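Local structure of mitochondrial dynamics protein MID49 (Mus musculus, 4WOY) at residues 118-122 with 123-127; 229-232 with 233-237. The protein recruits the fission mediator dynamin-related protein 1 to the mitochondrial outer membrane, regulates its GTPase activity and is required for mitochondrial fission. The protein carries 1 engineered substitution. One frame throughout, in Å; residues are numbered along the deposited sequence.

Interaction 1: 118-122 with 123-127; sequences FLVGG and YLSSR
A tight beta hairpin joins strand 119-120 to strand 123-124 through a type II' turn from Val120 to Tyr123, with Gly121 and Gly122 at its two corners. Gly121 takes up the positive phi (58°) of that turn. Val120 and Tyr123 form the hydrogen-bonded pair that closes it. Val120 N reaches Tyr123 O at 3.0 Å, almost in line with the carbonyl, whereas Tyr123 N meets Val120 O at 3.2 Å from above the carbonyl plane. The next link out is Ser125 N to Phe118 O, at 2.9 Å. Between these rungs lies the non-hydrogen-bonded pair Leu119-Leu124, where the Leu119 CA-H points at Tyr123 O (CA to O 3.4 Å). Methyl CD1 of Leu124 rests against Phe118 CB at 3.6 Å, while the Phe118 ring runs off toward Val128, Leu129 and Leu132. Methyl CG2 of Val120 sits 3.6 Å from Ser125 CB. The Arg127 chain, bent at chi3 (59°), brings NH2 to the same methyl, and NH2 also bonds Asn203 OD1. Ser125 OG caps Val128 N and bonds Asn203 OD1 as well. The arrangement is a beta hairpin with a two-residue loop, whose second strand runs straight into the N-cap of helix 126-139.

Interaction 2: 229-232 with 233-237; sequences RRLL and LLLCG
The flat carbonyl groups of Arg229, Arg230, Leu231 and Leu232 each accept, through their oxygens, the backbone N-H of the residue four places on, and every donor lies somewhat tilted out of the carbonyl plane, from 20° for Leu234 N on Arg230 O to 31° for Leu233 N on Arg229 O. The bond from Leu233 N to Arg229 O measures 3.2 Å. That from Cys236 N to Leu232 O measures 3.0 Å, and both are regular alpha-helical values. Leu231 O also has carbons beside it: Leu235 CG at 3.3 Å and Leu234 CB at 3.4 Å. The flat guanidinium groups of Arg229 and Arg230 reach away from this backbone, the first to a salt bridge with Asp221, the second to salt bridges with Glu10 and Glu269.

Two apolar pairs run along the helix with the i to i+4 spacing. Leu231 and Leu235 cross at a slant. Leu231 carries its CG anti to the backbone N (chi1 174°) and Leu235 holds its own beside the N, and with these different choices CG of Leu231 lies 4.0 Å from CD1 of Leu235. Both side chains also touch Phe276 of helix 272-288. In the second pair, methyl CD1 of Leu232 approaches Cys236 SG at a looser 4.2 Å; Trp250 of helix 250-261 meets both residues, and Leu232 also touches Leu217 of helix 210-224. On a different flank, Leu233 and Leu234 reach toward helix 2-14, touching Val14 in the first case and Leu6 and Phe9 in the second. The salt-bridged Arg229 and Arg230 lie in the first turn of helix 228-241. This leucine-rich stretch of alpha helix, packed against four other helices, belongs to the helical part of the chain.

Interactions 1 and 2 do not touch: their centres are 38 Å apart, their nearest atoms about 25 Å, and they fall on opposite sides of the chain's centre. The hairpin of 118-127 lies farther out, its centre about 23 Å from that of the chain, within the nucleotidyltransferase-like part of this cytosolic domain; the centre of interaction 2, on helix 228-241, lies about 15 Å from it, among helices. Chain order relates them: Trp205 of strand 205-208 donates a hydrogen bond to Leu124 O, and helix 210-224, next along the chain, places Leu217 against Leu232. Interaction 1 is a hairpin leading into a helix start; interaction 2 is a largely buried piece of one helix among its neighbours.

Interaction 1: 118-122 with 123-127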
loop_
_atom_site.group_PDB
_atom_site.type_symbol
_atom_site.label_atom_id
_atom_site.label_comp_id
_atom_site.label_asym_id
_atom_site.label_seq_id
_atom_site.Cartn_x
_atom_site.Cartn_y
_atom_site.Cartn_z
ATOM N N PHE A 118 -11.909 -8.259 -20.662
ATOM C CA PHE A 118 -10.766 -7.448 -20.268
ATOM C C PHE A 118 -9.466 -8.000 -20.818
ATOM O O PHE A 118 -8.379 -7.584 -20.408
ATOM C CB PHE A 118 -10.708 -7.343 -18.744
ATOM C CG PHE A 118 -11.999 -6.896 -18.153
ATOM C CD1 PHE A 118 -12.428 -5.577 -18.327
ATOM C CD2 PHE A 118 -12.827 -7.802 -17.490
ATOM C CE1 PHE A 118 -13.653 -5.155 -17.806
ATOM C CE2 PHE A 118 -14.052 -7.389 -16.970
ATOM C CZ PHE A 118 -14.469 -6.055 -17.137
ATOM N N LEU A 119 -9.568 -8.957 -21.733
ATOM C CA LEU A 119 -8.380 -9.482 -22.377
ATOM C C LEU A 119 -7.802 -8.510 -23.403
ATOM O O LEU A 119 -8.511 -7.990 -24.251
ATOM C CB LEU A 119 -8.692 -10.820 -23.055
ATOM C CG LEU A 119 -8.805 -12.091 -22.223
ATOM C CD1 LEU A 119 -9.121 -13.219 -23.174
ATOM C CD2 LEU A 119 -7.499 -12.344 -21.521
ATOM N N VAL A 120 -6.510 -8.246 -23.286
ATOM C CA VAL A 120 -5.713 -7.677 -24.362
ATOM C C VAL A 120 -4.750 -8.751 -24.836
ATOM O O VAL A 120 -3.908 -9.192 -24.066
ATOM C CB VAL A 120 -4.949 -6.425 -23.910
ATOM C CG1 VAL A 120 -4.022 -5.940 -25.017
ATOM C CG2 VAL A 120 -5.930 -5.360 -23.571
ATOM N N GLY A 121 -4.917 -9.216 -26.068
ATOM C CA GLY A 121 -4.283 -10.443 -26.513
ATOM C C GLY A 121 -4.673 -11.633 -25.662
ATOM O O GLY A 121 -5.851 -11.946 -25.527
ATOM N N GLY A 122 -3.682 -12.287 -25.065
ATOM C CA GLY A 122 -3.930 -13.426 -24.198
ATOM C C GLY A 122 -3.749 -13.177 -22.704
ATOM O O GLY A 122 -3.560 -14.113 -21.931
ATOM N N TYR A 123 -3.778 -11.909 -22.309
ATOM C CA TYR A 123 -3.614 -11.545 -20.921
ATOM C C TYR A 123 -4.737 -10.691 -20.412
ATOM O O TYR A 123 -5.254 -9.830 -21.128
ATOM C CB TYR A 123 -2.302 -10.799 -20.739
ATOM C CG TYR A 123 -1.101 -11.650 -21.056
ATOM C CD1 TYR A 123 -0.499 -12.436 -20.066
ATOM C CD2 TYR A 123 -0.577 -11.690 -22.345
ATOM C CE1 TYR A 123 0.604 -13.239 -20.360
ATOM C CE2 TYR A 123 0.535 -12.491 -22.654
ATOM C CZ TYR A 123 1.106 -13.266 -21.658
ATOM O OH TYR A 123 2.203 -14.044 -21.940
ATOM N N LEU A 124 -5.091 -10.915 -19.155
ATOM C CA LEU A 124 -6.056 -10.087 -18.472
ATOM C C LEU A 124 -5.437 -8.727 -18.154
ATOM O O LEU A 124 -4.482 -8.633 -17.380
ATOM C CB LEU A 124 -6.513 -10.766 -17.187
ATOM C CG LEU A 124 -7.588 -10.088 -16.357
ATOM C CD1 LEU A 124 -8.856 -10.018 -17.153
ATOM C CD2 LEU A 124 -7.779 -10.899 -15.099
ATOM N N SER A 125 -5.992 -7.679 -18.754
ATOM C CA SER A 125 -5.366 -6.359 -18.706
ATOM C C SER A 125 -5.798 -5.541 -17.495
ATOM O O SER A 125 -6.947 -5.172 -17.397
ATOM C CB SER A 125 -5.686 -5.566 -19.970
ATOM O OG SER A 125 -5.156 -4.248 -19.879
ATOM N N SER A 126 -4.867 -5.223 -16.606
ATOM C CA SER A 126 -5.200 -4.357 -15.493
ATOM C C SER A 126 -5.670 -2.987 -16.021
ATOM O O SER A 126 -6.619 -2.426 -15.490
ATOM C CB SER A 126 -4.009 -4.232 -14.533
ATOM O OG SER A 126 -2.941 -3.550 -15.133
ATOM N N ARG A 127 -5.039 -2.495 -17.095
ATOM C CA ARG A 127 -5.368 -1.187 -17.653
ATOM C C ARG A 127 -6.814 -1.093 -18.100
ATOM O O ARG A 127 -7.462 -0.084 -17.858
ATOM C CB ARG A 127 -4.473 -0.841 -18.847
ATOM C CG ARG A 127 -4.990 0.340 -19.690
ATOM C CD ARG A 127 -4.077 0.651 -20.866
ATOM N NE ARG A 127 -3.931 -0.498 -21.767
ATOM C CZ ARG A 127 -4.801 -0.821 -22.727
ATOM N NH1 ARG A 127 -5.893 -0.079 -22.928
ATOM N NH2 ARG A 127 -4.575 -1.885 -23.494
#

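Interaction 2: 229-232 with 233-237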
loop_
_atom_site.group_PDB
_atom_site.type_symbol
_atom_site.label_atom_id
_atom_site.label_comp_id
_atom_site.label_asym_id
_atom_site.label_seq_id
_atom_site.Cartn_x
_atom_site.Cartn_y
_atom_site.Cartn_z
ATOM N N ARG A 229 6.982 -2.505 14.478
ATOM C CA ARG A 229 5.871 -1.835 13.796
ATOM C C ARG A 229 5.709 -0.417 14.299
ATOM O O ARG A 229 5.328 0.490 13.558
ATOM C CB ARG A 229 4.551 -2.585 13.987
ATOM C CG ARG A 229 4.380 -3.840 13.161
ATOM C CD ARG A 229 3.198 -4.625 13.687
ATOM N NE ARG A 229 3.330 -4.801 15.138
ATOM C CZ ARG A 229 2.329 -5.079 15.973
ATOM N NH1 ARG A 229 1.085 -5.219 15.525
ATOM N NH2 ARG A 229 2.578 -5.216 17.262
ATOM N N ARG A 230 5.995 -0.229 15.574
ATOM C CA ARG A 230 5.982 1.097 16.150
ATOM C C ARG A 230 7.066 1.975 15.485
ATOM O O ARG A 230 6.834 3.155 15.191
ATOM C CB ARG A 230 6.167 0.980 17.663
ATOM C CG ARG A 230 6.285 2.274 18.386
ATOM C CD ARG A 230 5.755 2.137 19.805
ATOM N NE ARG A 230 6.328 3.175 20.646
ATOM C CZ ARG A 230 6.589 3.021 21.930
ATOM N NH1 ARG A 230 6.310 1.865 22.523
ATOM N NH2 ARG A 230 7.128 4.024 22.611
ATOM N N LEU A 231 8.237 1.387 15.232
ATOM C CA LEU A 231 9.331 2.088 14.565
ATOM C C LEU A 231 8.987 2.441 13.116
ATOM O O LEU A 231 9.379 3.495 12.611
ATOM C CB LEU A 231 10.626 1.258 14.608
ATOM C CG LEU A 231 11.774 1.874 13.786
ATOM C CD1 LEU A 231 12.214 3.193 14.383
ATOM C CD2 LEU A 231 12.972 0.938 13.643
ATOM N N LEU A 232 8.281 1.550 12.435
ATOM C CA LEU A 232 7.914 1.846 11.057
ATOM C C LEU A 232 7.013 3.101 11.024
ATOM O O LEU A 232 7.180 3.971 10.159
ATOM C CB LEU A 232 7.238 0.634 10.385
ATOM C CG LEU A 232 6.558 0.856 9.034
ATOM C CD1 LEU A 232 7.541 1.370 7.970
ATOM C CD2 LEU A 232 5.907 -0.440 8.600
ATOM N N LEU A 233 6.095 3.206 11.984
ATOM C CA LEU A 233 5.184 4.360 12.049
ATOM C C LEU A 233 5.928 5.665 12.341
ATOM O O LEU A 233 5.612 6.699 11.763
ATOM C CB LEU A 233 4.099 4.126 13.092
ATOM C CG LEU A 233 3.009 3.227 12.526
ATOM C CD1 LEU A 233 2.083 2.701 13.632
ATOM C CD2 LEU A 233 2.224 3.965 11.459
ATOM N N LEU A 234 6.928 5.591 13.214
ATOM C CA LEU A 234 7.826 6.718 13.472
ATOM C C LEU A 234 8.540 7.197 12.213
ATOM O O LEU A 234 8.552 8.398 11.897
ATOM C CB LEU A 234 8.886 6.338 14.496
ATOM C CG LEU A 234 8.499 6.646 15.920
ATOM C CD1 LEU A 234 9.528 6.028 16.819
ATOM C CD2 LEU A 234 8.412 8.159 16.094
ATOM N N LEU A 235 9.163 6.256 11.517
ATOM C CA LEU A 235 9.946 6.605 10.351
ATOM C C LEU A 235 9.063 7.277 9.341
ATOM O O LEU A 235 9.469 8.246 8.703
ATOM C CB LEU A 235 10.618 5.378 9.729
ATOM C CG LEU A 235 11.704 4.753 10.579
ATOM C CD1 LEU A 235 12.038 3.346 10.075
ATOM C CD2 LEU A 235 12.914 5.654 10.592
ATOM N N CYS A 236 7.843 6.768 9.211
ATOM C CA CYS A 236 6.900 7.328 8.259
ATOM C C CYS A 236 6.562 8.767 8.620
ATOM O O CYS A 236 6.561 9.647 7.751
ATOM C CB CYS A 236 5.611 6.502 8.213
ATOM S SG CYS A 236 5.673 5.023 7.203
ATOM N N GLY A 237 6.272 9.000 9.902
ATOM C CA GLY A 237 5.857 10.319 10.358
ATOM C C GLY A 237 6.921 11.382 10.154
ATOM O O GLY A 237 6.634 12.518 9.801
#